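Tungsten-containing formylmethanofuran dehydrogenase 2 subunit C (Methanothermobacter wolfeii, PDB 5T5I) is a beta-helical subunit of the tungsten-containing formylmethanofuran dehydrogenase complex, which catalyses the reversible reduction of carbon dioxide to formylmethanofuran in methanogenesis. Local coordinates at residues 44-48 with 49-53; 88-91 with 92-96; 10-13 with 14-18; 126-129 with 130-134; 202-206 with 207-211. All coordinates share one frame; numbering follows the deposited sequence.

Contact 1: 44-48 with 49-53; sequences EVVKL and GDFFE
Two overlapping type I beta turns, centred on Leu48-Gly49 and Gly49-Asp50, carry the chain from strand 44-47 into strand 52-56, with Lys47, Leu48, Asp50 and Phe52 meeting across them. Two backbone bonds define the turns: Asp50 N donates to Lys47 O at 3.0 Å, and Phe51 N donates to Leu48 O at 3.1 Å. A weak, strongly bent bond from Phe52 N (122° at the hydrogen) reaches Leu48 O as well. Asp50 then folds its carboxylate back over the first turn, where its OD2 takes the N-H of Lys47 at 3.2 Å. This bond is nearly straight, 163°, although the donor stands above the carboxylate plane. Lys47 and Asp50 are thus tied twice, once by backbone and once by side chain, whereas Lys47 NZ stays 4.9 Å from Asp50 OD1, too far for a salt bridge. On the other flank, Leu48 has CG opposite its backbone N (chi1 -176°), which brings CD1 within 3.4 Å of Phe52 CD1. An alanine here would remove that branch and would probably open a gap beside Phe52 CD1. Phe51, whose ring also meets His41 edge-to-face, crosses Val46 at about a right angle, 4.0 Å from Val46 CG2 to Phe51 CE2. Leu48 O lies in the plane of the Phe52 ring, at its edge, 3.5 Å from Phe52 CD1.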
loop_
_atom_site.group_PDB
_atom_site.type_symbol
_atom_site.label_atom_id
_atom_site.label_comp_id
_atom_site.label_asym_id
_atom_site.label_seq_id
_atom_site.Cartn_x
_atom_site.Cartn_y
_atom_site.Cartn_z
ATOM N N GLU C 44 11.834 -27.895 52.841
ATOM C CA GLU C 44 12.485 -28.842 53.752
ATOM C C GLU C 44 13.958 -28.985 53.393
ATOM O O GLU C 44 14.305 -28.968 52.210
ATOM C CB GLU C 44 11.859 -30.239 53.647
ATOM C CG GLU C 44 10.483 -30.358 54.278
ATOM C CD GLU C 44 9.915 -31.768 54.265
ATOM O OE1 GLU C 44 10.617 -32.700 53.805
ATOM O OE2 GLU C 44 8.756 -31.937 54.711
ATOM N N VAL C 45 14.807 -29.168 54.418
ATOM C CA VAL C 45 16.236 -29.419 54.272
ATOM C C VAL C 45 16.365 -30.958 54.234
ATOM O O VAL C 45 15.825 -31.632 55.112
ATOM C CB VAL C 45 17.053 -28.819 55.455
ATOM C CG1 VAL C 45 18.540 -29.140 55.322
ATOM C CG2 VAL C 45 16.856 -27.310 55.564
ATOM N N VAL C 46 17.056 -31.504 53.223
ATOM C CA VAL C 46 17.266 -32.957 53.087
ATOM C C VAL C 46 18.748 -33.223 52.875
ATOM O O VAL C 46 19.522 -32.289 52.728
ATOM C CB VAL C 46 16.395 -33.591 51.956
ATOM C CG1 VAL C 46 14.910 -33.426 52.251
ATOM C CG2 VAL C 46 16.746 -33.028 50.576
ATOM N N LYS C 47 19.134 -34.497 52.859
ATOM C CA LYS C 47 20.523 -34.921 52.646
ATOM C C LYS C 47 20.749 -35.232 51.176
ATOM O O LYS C 47 19.849 -35.758 50.516
ATOM C CB LYS C 47 20.831 -36.170 53.489
ATOM C CG LYS C 47 20.880 -35.881 54.983
ATOM C CD LYS C 47 21.147 -37.136 55.807
ATOM C CE LYS C 47 19.997 -38.118 55.804
ATOM N NZ LYS C 47 19.865 -38.827 57.108
ATOM N N LEU C 48 21.962 -34.972 50.670
ATOM C CA LEU C 48 22.332 -35.278 49.281
ATOM C C LEU C 48 22.075 -36.756 48.969
ATOM O O LEU C 48 21.541 -37.069 47.912
ATOM C CB LEU C 48 23.815 -34.915 49.038
ATOM C CG LEU C 48 24.370 -35.067 47.617
ATOM C CD1 LEU C 48 23.664 -34.156 46.632
ATOM C CD2 LEU C 48 25.829 -34.717 47.581
ATOM N N GLY C 49 22.380 -37.632 49.935
ATOM C CA GLY C 49 22.173 -39.076 49.838
ATOM C C GLY C 49 20.728 -39.516 49.652
ATOM O O GLY C 49 20.485 -40.626 49.174
ATOM N N ASP C 50 19.753 -38.668 50.036
ATOM C CA ASP C 50 18.324 -38.963 49.844
ATOM C C ASP C 50 17.941 -38.948 48.358
ATOM O O ASP C 50 16.947 -39.569 47.998
ATOM C CB ASP C 50 17.424 -37.948 50.593
ATOM C CG ASP C 50 17.499 -37.989 52.112
ATOM O OD1 ASP C 50 17.818 -39.066 52.663
ATOM O OD2 ASP C 50 17.169 -36.959 52.755
ATOM N N PHE C 51 18.688 -38.211 47.505
ATOM C CA PHE C 51 18.371 -38.074 46.076
ATOM C C PHE C 51 19.497 -38.489 45.123
ATOM O O PHE C 51 19.296 -38.446 43.906
ATOM C CB PHE C 51 17.917 -36.630 45.808
ATOM C CG PHE C 51 16.527 -36.378 46.332
ATOM C CD1 PHE C 51 15.413 -36.715 45.577
ATOM C CD2 PHE C 51 16.329 -35.857 47.604
ATOM C CE1 PHE C 51 14.122 -36.490 46.067
ATOM C CE2 PHE C 51 15.039 -35.634 48.091
ATOM C CZ PHE C 51 13.946 -35.937 47.313
ATOM N N PHE C 52 20.658 -38.937 45.651
ATOM C CA PHE C 52 21.782 -39.386 44.832
ATOM C C PHE C 52 22.511 -40.541 45.480
ATOM O O PHE C 52 22.732 -40.508 46.692
ATOM C CB PHE C 52 22.825 -38.264 44.644
ATOM C CG PHE C 52 22.325 -37.062 43.882
ATOM C CD1 PHE C 52 21.691 -36.017 44.537
ATOM C CD2 PHE C 52 22.482 -36.982 42.511
ATOM C CE1 PHE C 52 21.208 -34.919 43.828
ATOM C CE2 PHE C 52 21.993 -35.893 41.802
ATOM C CZ PHE C 52 21.344 -34.875 42.460
ATOM N N GLU C 53 22.965 -41.515 44.668
ATOM C CA GLU C 53 23.867 -42.563 45.141
ATOM C C GLU C 53 25.240 -41.880 45.037
ATOM O O GLU C 53 25.419 -41.062 44.128
ATOM C CB GLU C 53 23.848 -43.811 44.240
ATOM C CG GLU C 53 22.489 -44.476 44.068
ATOM C CD GLU C 53 21.997 -45.321 45.227
ATOM O OE1 GLU C 53 22.679 -45.371 46.277
ATOM O OE2 GLU C 53 20.918 -45.939 45.079
#

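Contact 2: 88-91 with 92-96; sequences IIVR and GNVNM
A chi1 of -174° turns CG1 of Val90 away from its own backbone N and to the side of its carbonyl carbon, while Val94, at -63°, sets its CG1 beside the backbone N; the two methyls consequently meet. Val90 CG1 lies 3.8 Å from Val94 CG1, and Val90 CG2 is 3.9 Å from the same Val94 methyl, so that one branch of Val94 bears on both branches of Val90. The side chains approach each other at a slant. Between them the backbone bends at Arg91, the centre of an inverse gamma turn, whose bond from Gly92 N to Val90 O is 3.0 Å long but weak. Gly92 suits the bend: a beta carbon there would clash with Arg91 O, 2.7 Å away. From the turn and just after it, polar side chains reach neighbouring coils: Arg91 NH1 forms a salt bridge with Asp70, and Asn93 OD1 accepts from Asn112 N. Val90 itself also packs on Val73 and on Ile69 of strand 66-69. A strand that ends in a tight turn followed by glycine, with its valines buried and polar side chains reaching adjacent coils, is consistent with a corner of a parallel beta-helix coil.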
loop_
_atom_site.group_PDB
_atom_site.type_symbol
_atom_site.label_atom_id
_atom_site.label_comp_id
_atom_site.label_asym_id
_atom_site.label_seq_id
_atom_site.Cartn_x
_atom_site.Cartn_y
_atom_site.Cartn_z
ATOM N N ILE C 88 33.012 -30.102 37.153
ATOM C CA ILE C 88 31.723 -30.784 37.235
ATOM C C ILE C 88 31.336 -31.189 35.801
ATOM O O ILE C 88 31.413 -30.365 34.895
ATOM C CB ILE C 88 30.590 -29.928 37.867
ATOM C CG1 ILE C 88 30.993 -29.394 39.259
ATOM C CG2 ILE C 88 29.269 -30.747 37.949
ATOM C CD1 ILE C 88 29.997 -28.390 39.873
ATOM N N ILE C 89 30.918 -32.438 35.604
ATOM C CA ILE C 89 30.404 -32.917 34.323
ATOM C C ILE C 89 29.002 -33.436 34.614
ATOM O O ILE C 89 28.855 -34.311 35.459
ATOM C CB ILE C 89 31.308 -34.008 33.661
ATOM C CG1 ILE C 89 32.697 -33.415 33.349
ATOM C CG2 ILE C 89 30.639 -34.559 32.370
ATOM C CD1 ILE C 89 33.687 -34.348 32.638
ATOM N N VAL C 90 27.982 -32.912 33.932
ATOM C CA VAL C 90 26.604 -33.380 34.114
ATOM C C VAL C 90 26.197 -34.159 32.861
ATOM O O VAL C 90 26.092 -33.563 31.790
ATOM C CB VAL C 90 25.597 -32.243 34.438
ATOM C CG1 VAL C 90 24.220 -32.825 34.763
ATOM C CG2 VAL C 90 26.101 -31.373 35.593
ATOM N N ARG C 91 25.961 -35.488 32.994
ATOM C CA ARG C 91 25.565 -36.350 31.865
ATOM C C ARG C 91 24.043 -36.334 31.742
ATOM O O ARG C 91 23.368 -37.347 31.922
ATOM C CB ARG C 91 26.116 -37.785 32.030
ATOM C CG ARG C 91 27.633 -37.831 31.996
ATOM C CD ARG C 91 28.166 -39.217 32.247
ATOM N NE ARG C 91 29.629 -39.258 32.191
ATOM C CZ ARG C 91 30.390 -40.214 32.724
ATOM N NH1 ARG C 91 29.837 -41.241 33.363
ATOM N NH2 ARG C 91 31.713 -40.146 32.628
ATOM N N GLY C 92 23.531 -35.153 31.431
ATOM C CA GLY C 92 22.105 -34.893 31.316
ATOM C C GLY C 92 21.799 -33.413 31.433
ATOM O O GLY C 92 22.698 -32.582 31.294
ATOM N N ASN C 93 20.540 -33.074 31.720
ATOM C CA ASN C 93 20.101 -31.675 31.841
ATOM C C ASN C 93 20.249 -31.140 33.258
ATOM O O ASN C 93 20.382 -31.918 34.202
ATOM C CB ASN C 93 18.631 -31.521 31.425
ATOM C CG ASN C 93 18.298 -32.180 30.104
ATOM O OD1 ASN C 93 18.843 -31.814 29.053
ATOM N ND2 ASN C 93 17.410 -33.156 30.120
ATOM N N VAL C 94 20.209 -29.801 33.392
ATOM C CA VAL C 94 20.234 -29.066 34.673
ATOM C C VAL C 94 19.116 -28.030 34.659
ATOM O O VAL C 94 18.711 -27.591 33.587
ATOM C CB VAL C 94 21.592 -28.389 35.008
ATOM C CG1 VAL C 94 22.711 -29.411 35.162
ATOM C CG2 VAL C 94 21.969 -27.321 33.985
ATOM N N ASN C 95 18.662 -27.598 35.846
ATOM C CA ASN C 95 17.644 -26.554 35.985
ATOM C C ASN C 95 18.367 -25.163 35.986
ATOM O O ASN C 95 19.399 -25.002 35.311
ATOM C CB ASN C 95 16.790 -26.818 37.245
ATOM C CG ASN C 95 15.419 -26.163 37.251
ATOM O OD1 ASN C 95 15.309 -24.961 37.410
ATOM N ND2 ASN C 95 14.352 -26.902 36.993
ATOM N N MET C 96 17.850 -24.168 36.722
ATOM C CA MET C 96 18.385 -22.812 36.712
ATOM C C MET C 96 19.672 -22.641 37.510
ATOM O O MET C 96 20.014 -23.486 38.327
ATOM C CB MET C 96 17.334 -21.850 37.291
ATOM C CG MET C 96 16.042 -21.765 36.487
ATOM S SD MET C 96 14.733 -20.994 37.468
ATOM C CE MET C 96 13.343 -21.266 36.419
#

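Contact 3: 10-13 with 14-18; sequences EQPE and VPLEA
Leu16 receives two partners at different inclinations: the ring of Pro12 meets it at about a right angle, and the chain of Gln11 runs past it on a slant. Against the proline, Leu16 CD2 stands 3.8 Å from Pro12 CG and Leu16 CG lies 4.0 Å from Pro12 CD, so the branched end of the leucine bears on the ring's outer carbons. Against the glutamine the other methyl is used, Leu16 CD1 being 3.9 Å from Gln11 NE2. A bend at chi2 (-91°) turns the Gln11 amide toward that methyl, and its OE1 is held by Asn75 N and Thr76 OG1 of the same chain. Pro12 CG also approaches Val14 O at 3.3 Å, a carbon-oxygen contact on the inside of the bend between the two prolines. If an alanine stood in place of Leu16, the outer edge of the Pro12 ring would probably face a gap, and the Gln11 amide would lose one of its apolar neighbours. Outside the two segments, the Glu13 carboxylate pairs through OE2 with a basic side chain of another protein's chain. Phe51 adds to the apolar side by touching both Pro12 and Leu16. Between the two segments the hold is by packing of Pro12 and Leu16, and the prolines, which lack an N-H, probably restrict the bend; polar groups find partners outside, such as Asn75 for the Gln11 amide and for Pro12 O.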
loop_
_atom_site.group_PDB
_atom_site.type_symbol
_atom_site.label_atom_id
_atom_site.label_comp_id
_atom_site.label_asym_id
_atom_site.label_seq_id
_atom_site.Cartn_x
_atom_site.Cartn_y
_atom_site.Cartn_z
ATOM N N GLU C 10 15.264 -40.964 41.359
ATOM C CA GLU C 10 14.216 -40.227 40.644
ATOM C C GLU C 10 14.160 -38.758 41.104
ATOM O O GLU C 10 14.083 -38.486 42.305
ATOM C CB GLU C 10 12.840 -40.887 40.825
ATOM C CG GLU C 10 11.749 -40.227 39.997
ATOM C CD GLU C 10 10.477 -41.038 39.846
ATOM O OE1 GLU C 10 9.916 -41.058 38.726
ATOM O OE2 GLU C 10 10.022 -41.628 40.852
ATOM N N GLN C 11 14.216 -37.817 40.147
ATOM C CA GLN C 11 14.148 -36.398 40.482
ATOM C C GLN C 11 12.731 -36.072 40.970
ATOM O O GLN C 11 11.763 -36.581 40.403
ATOM C CB GLN C 11 14.490 -35.517 39.272
ATOM C CG GLN C 11 15.970 -35.500 38.921
ATOM C CD GLN C 11 16.704 -34.378 39.612
ATOM O OE1 GLN C 11 16.668 -33.225 39.159
ATOM N NE2 GLN C 11 17.438 -34.686 40.677
ATOM N N PRO C 12 12.590 -35.252 42.027
ATOM C CA PRO C 12 11.243 -34.894 42.509
ATOM C C PRO C 12 10.564 -33.835 41.638
ATOM O O PRO C 12 11.252 -33.100 40.923
ATOM C CB PRO C 12 11.517 -34.345 43.915
ATOM C CG PRO C 12 12.892 -33.778 43.831
ATOM C CD PRO C 12 13.649 -34.587 42.817
ATOM N N GLU C 13 9.218 -33.736 41.718
ATOM C CA GLU C 13 8.446 -32.695 41.006
ATOM C C GLU C 13 8.666 -31.306 41.621
ATOM O O GLU C 13 8.633 -30.306 40.898
ATOM C CB GLU C 13 6.940 -33.009 40.984
ATOM C CG GLU C 13 6.565 -34.140 40.037
ATOM C CD GLU C 13 5.118 -34.144 39.581
ATOM O OE1 GLU C 13 4.264 -33.521 40.255
ATOM O OE2 GLU C 13 4.837 -34.778 38.539
ATOM N N VAL C 14 8.848 -31.236 42.959
ATOM C CA VAL C 14 9.199 -30.000 43.653
ATOM C C VAL C 14 10.717 -29.932 43.472
ATOM O O VAL C 14 11.385 -30.861 43.919
ATOM C CB VAL C 14 8.809 -30.025 45.146
ATOM C CG1 VAL C 14 9.380 -28.815 45.883
ATOM C CG2 VAL C 14 7.299 -30.082 45.302
ATOM N N PRO C 15 11.298 -28.923 42.789
ATOM C CA PRO C 15 12.753 -28.973 42.539
ATOM C C PRO C 15 13.667 -28.973 43.763
ATOM O O PRO C 15 13.276 -28.548 44.854
ATOM C CB PRO C 15 13.022 -27.736 41.672
ATOM C CG PRO C 15 11.706 -27.260 41.212
ATOM C CD PRO C 15 10.671 -27.746 42.154
ATOM N N LEU C 16 14.891 -29.459 43.554
ATOM C CA LEU C 16 15.958 -29.433 44.542
ATOM C C LEU C 16 16.794 -28.183 44.286
ATOM O O LEU C 16 16.919 -27.750 43.135
ATOM C CB LEU C 16 16.891 -30.656 44.381
ATOM C CG LEU C 16 16.267 -32.050 44.513
ATOM C CD1 LEU C 16 17.298 -33.120 44.223
ATOM C CD2 LEU C 16 15.680 -32.256 45.894
ATOM N N GLU C 17 17.379 -27.613 45.341
ATOM C CA GLU C 17 18.353 -26.510 45.230
ATOM C C GLU C 17 19.609 -27.075 45.869
ATOM O O GLU C 17 19.581 -27.418 47.046
ATOM C CB GLU C 17 17.927 -25.216 45.938
ATOM C CG GLU C 17 16.623 -24.639 45.417
ATOM C CD GLU C 17 16.451 -23.145 45.613
ATOM O OE1 GLU C 17 15.328 -22.645 45.368
ATOM O OE2 GLU C 17 17.439 -22.466 45.983
ATOM N N ALA C 18 20.683 -27.224 45.093
ATOM C CA ALA C 18 21.899 -27.865 45.580
ATOM C C ALA C 18 23.179 -27.056 45.328
ATOM O O ALA C 18 24.121 -27.559 44.706
ATOM C CB ALA C 18 22.000 -29.252 44.964
#

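Contact 4: 126-129 with 130-134; sequences IEIL and GDAGD
From Ile128 the backbone leaves strand 125-128 through a helical-type conformation at Leu129 (-78°/-22°) and an extended Gly130, a corner that brings Gly130 N to 3.3 Å from Ile128 C without a backbone bond between the segments. Ile128 does most of the touching. Its chi1 of -64° sets CG1 beside the backbone N and leaves CG2 anti to that N, beside the carbonyl carbon. CG2 thereby projects over the bend and meets two peptide oxygens: Ile128 CG2 is 3.6 Å from Asp131 O and 3.8 Å from Gly130 O. The longer branch, anti to the carbonyl carbon, ends in CD1, which makes a looser contact with the next inward-facing residue, Ile128 CD1 to Ala132 CB at 4.4 Å. Both residues also pack on Val154 of strand 151-154, which places them inside the stack of parallel strands, as expected for a beta-helix coil. Asp131 points the other way: its OD1 accepts from Asn157 N while its backbone N donates to Asn112 OD1, linking the coil to a neighbour on each side. Asp134, the last residue of 130-134, uses OD2 to bond Ser94 of the subunit fwdD chain. The chemistry is therefore divided. Within the corner, one isoleucine methyl lies against carbonyl oxygens and the other against an alanine, by van der Waals packing; the aspartates direct their bonds to other coils and to a partner subunit, alongside the backbone bonds of the strand, so the corner's shape is likely to depend also on the stack around it.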
loop_
_atom_site.group_PDB
_atom_site.type_symbol
_atom_site.label_atom_id
_atom_site.label_comp_id
_atom_site.label_asym_id
_atom_site.label_seq_id
_atom_site.Cartn_x
_atom_site.Cartn_y
_atom_site.Cartn_z
ATOM N N ILE C 126 32.040 -22.424 31.528
ATOM C CA ILE C 126 30.784 -23.173 31.481
ATOM C C ILE C 126 30.611 -23.582 30.029
ATOM O O ILE C 126 30.730 -22.735 29.140
ATOM C CB ILE C 126 29.560 -22.354 31.965
ATOM C CG1 ILE C 126 29.719 -21.987 33.459
ATOM C CG2 ILE C 126 28.238 -23.143 31.735
ATOM C CD1 ILE C 126 28.706 -20.989 33.981
ATOM N N GLU C 127 30.319 -24.858 29.781
ATOM C CA GLU C 127 30.087 -25.369 28.430
ATOM C C GLU C 127 28.781 -26.162 28.443
ATOM O O GLU C 127 28.667 -27.116 29.202
ATOM C CB GLU C 127 31.261 -26.240 27.954
ATOM C CG GLU C 127 31.147 -26.609 26.490
ATOM C CD GLU C 127 32.438 -27.072 25.843
ATOM O OE1 GLU C 127 33.299 -27.645 26.549
ATOM O OE2 GLU C 127 32.585 -26.860 24.619
ATOM N N ILE C 128 27.773 -25.723 27.664
ATOM C CA ILE C 128 26.456 -26.371 27.590
ATOM C C ILE C 128 26.343 -26.955 26.188
ATOM O O ILE C 128 26.368 -26.197 25.221
ATOM C CB ILE C 128 25.328 -25.358 27.925
ATOM C CG1 ILE C 128 25.462 -24.868 29.396
ATOM C CG2 ILE C 128 23.932 -25.963 27.699
ATOM C CD1 ILE C 128 24.860 -23.514 29.674
ATOM N N LEU C 129 26.277 -28.289 26.069
ATOM C CA LEU C 129 26.223 -28.939 24.751
ATOM C C LEU C 129 24.824 -28.878 24.104
ATOM O O LEU C 129 24.728 -28.968 22.874
ATOM C CB LEU C 129 26.765 -30.378 24.783
ATOM C CG LEU C 129 28.142 -30.593 25.437
ATOM C CD1 LEU C 129 28.586 -32.041 25.308
ATOM C CD2 LEU C 129 29.208 -29.692 24.822
ATOM N N GLY C 130 23.781 -28.692 24.913
ATOM C CA GLY C 130 22.412 -28.518 24.437
ATOM C C GLY C 130 22.039 -27.049 24.339
ATOM O O GLY C 130 22.886 -26.199 24.024
ATOM N N ASP C 131 20.768 -26.741 24.621
ATOM C CA ASP C 131 20.234 -25.378 24.603
ATOM C C ASP C 131 20.304 -24.740 26.008
ATOM O O ASP C 131 20.385 -25.456 27.004
ATOM C CB ASP C 131 18.750 -25.380 24.163
ATOM C CG ASP C 131 18.481 -25.968 22.797
ATOM O OD1 ASP C 131 19.327 -25.781 21.888
ATOM O OD2 ASP C 131 17.400 -26.559 22.616
ATOM N N ALA C 132 20.216 -23.404 26.086
ATOM C CA ALA C 132 20.169 -22.673 27.363
ATOM C C ALA C 132 18.901 -21.809 27.374
ATOM O O ALA C 132 18.294 -21.595 26.326
ATOM C CB ALA C 132 21.415 -21.811 27.559
ATOM N N GLY C 133 18.488 -21.365 28.549
ATOM C CA GLY C 133 17.296 -20.530 28.702
ATOM C C GLY C 133 17.570 -19.048 28.530
ATOM O O GLY C 133 18.433 -18.642 27.742
ATOM N N ASP C 134 16.820 -18.226 29.270
ATOM C CA ASP C 134 16.995 -16.778 29.261
ATOM C C ASP C 134 18.133 -16.427 30.221
ATOM O O ASP C 134 18.514 -17.255 31.058
ATOM C CB ASP C 134 15.702 -16.077 29.738
ATOM C CG ASP C 134 14.463 -16.426 28.924
ATOM O OD1 ASP C 134 14.374 -15.982 27.760
ATOM O OD2 ASP C 134 13.579 -17.144 29.455
#

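Contact 5: 202-206 with 207-211; sequences GEMAG and GTIVV
Met204 and Ile209 meet through their ends, Met204 CE lying 3.9 Å from Ile209 CD1 while the two chains slide past each other in opposite directions. The methionine starts from an uncommon position, with CG between the backbone N and the carbonyl carbon (chi1 76°). From there the chain runs straight through chi2 and bends at the sulfur, chi3 -49°, which carries the methyl across the loop. Met204 CE thereby reaches Gly207 O at 3.7 Å as well, and touches Ile209 CG1 at 4.1 Å. Ile209 keeps CG1 beside its backbone N and CG2 opposite it, a conformation in which the longer branch is the one offered to the methionine. The two side chains close the inner side of a bend that leads into strand 208-211, one of the parallel strands stacked in succession along this beta-helix. Two glycines form the apex. At Gly207, phi is 87° and a beta carbon would stand only 2.6 Å from Gly206 O; a side chain would collide with that preceding carbonyl, which explains the glycine. Outside the bend, Met204 is packed further by Phe222 and by Val258 of strand 256-261, so its side chain is packed largely by apolar groups. Glu203 turns elsewhere, its OE2 making a salt bridge with a basic side chain of another protein's chain and its backbone N bonding Asp248 OD2.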
loop_
_atom_site.group_PDB
_atom_site.type_symbol
_atom_site.label_atom_id
_atom_site.label_comp_id
_atom_site.label_asym_id
_atom_site.label_seq_id
_atom_site.Cartn_x
_atom_site.Cartn_y
_atom_site.Cartn_z
ATOM N N GLY C 202 20.511 -3.591 22.564
ATOM C CA GLY C 202 19.564 -2.604 23.069
ATOM C C GLY C 202 20.085 -1.973 24.345
ATOM O O GLY C 202 20.505 -2.690 25.251
ATOM N N GLU C 203 20.175 -0.639 24.369
ATOM C CA GLU C 203 20.667 0.140 25.512
ATOM C C GLU C 203 22.120 -0.205 25.945
ATOM O O GLU C 203 22.503 0.066 27.081
ATOM C CB GLU C 203 19.677 0.031 26.686
ATOM C CG GLU C 203 18.330 0.651 26.358
ATOM C CD GLU C 203 17.277 0.303 27.384
ATOM O OE1 GLU C 203 16.659 -0.776 27.261
ATOM O OE2 GLU C 203 17.103 1.097 28.339
ATOM N N MET C 204 22.954 -0.740 25.034
ATOM C CA MET C 204 24.342 -1.038 25.390
ATOM C C MET C 204 25.139 0.284 25.499
ATOM O O MET C 204 24.863 1.246 24.770
ATOM C CB MET C 204 25.003 -2.013 24.374
ATOM C CG MET C 204 25.400 -1.366 23.050
ATOM S SD MET C 204 26.044 -2.480 21.758
ATOM C CE MET C 204 27.252 -3.415 22.655
ATOM N N ALA C 205 26.096 0.317 26.433
ATOM C CA ALA C 205 27.006 1.456 26.647
ATOM C C ALA C 205 28.455 1.152 26.188
ATOM O O ALA C 205 29.234 2.073 25.964
ATOM C CB ALA C 205 26.998 1.823 28.126
ATOM N N GLY C 206 28.788 -0.123 26.034
ATOM C CA GLY C 206 30.120 -0.579 25.649
ATOM C C GLY C 206 30.136 -2.073 25.397
ATOM O O GLY C 206 29.093 -2.731 25.484
ATOM N N GLY C 207 31.309 -2.597 25.082
ATOM C CA GLY C 207 31.475 -4.000 24.736
ATOM C C GLY C 207 31.230 -4.234 23.259
ATOM O O GLY C 207 30.930 -3.292 22.504
ATOM N N THR C 208 31.340 -5.495 22.838
ATOM C CA THR C 208 31.176 -5.886 21.435
ATOM C C THR C 208 30.221 -7.083 21.276
ATOM O O THR C 208 30.322 -8.060 21.999
ATOM C CB THR C 208 32.544 -6.233 20.801
ATOM O OG1 THR C 208 33.476 -5.199 21.063
ATOM C CG2 THR C 208 32.453 -6.447 19.306
ATOM N N ILE C 209 29.339 -7.007 20.270
ATOM C CA ILE C 209 28.426 -8.081 19.904
ATOM C C ILE C 209 28.732 -8.444 18.433
ATOM O O ILE C 209 28.741 -7.549 17.579
ATOM C CB ILE C 209 26.935 -7.679 20.076
ATOM C CG1 ILE C 209 26.642 -7.290 21.546
ATOM C CG2 ILE C 209 26.028 -8.838 19.618
ATOM C CD1 ILE C 209 25.318 -6.628 21.760
ATOM N N VAL C 210 28.945 -9.731 18.139
ATOM C CA VAL C 210 29.188 -10.212 16.765
ATOM C C VAL C 210 28.059 -11.178 16.396
ATOM O O VAL C 210 27.844 -12.159 17.109
ATOM C CB VAL C 210 30.563 -10.910 16.571
ATOM C CG1 VAL C 210 30.741 -11.385 15.117
ATOM C CG2 VAL C 210 31.714 -9.991 16.982
ATOM N N VAL C 211 27.346 -10.899 15.292
ATOM C CA VAL C 211 26.287 -11.781 14.771
ATOM C C VAL C 211 26.737 -12.309 13.402
ATOM O O VAL C 211 26.883 -11.525 12.458
ATOM C CB VAL C 211 24.916 -11.071 14.690
ATOM C CG1 VAL C 211 23.821 -12.051 14.246
ATOM C CG2 VAL C 211 24.553 -10.422 16.033
#

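Overall arrangement
Along the chain come contact 3, then 1, 2, 4 and 5. Contacts 1 and 3 share the N-terminal end: their centres are about 10 Å apart, and they touch through Phe51, with strands 44-47 and 16-17 in the same small mixed sheet. Contacts 2 and 4 follow on strands 87-90 and 125-128, two members of the parallel series with strand 106-109 between them, centres about 10 Å apart. Contact 5, at strand 208-211, lies about 21 Å from contact 4 and 43 Å from contact 1 (centres), across the chain's centre from contact 1. Such a progression along one axis fits an elongated beta-helix, with surfaces along its length available to other subunits.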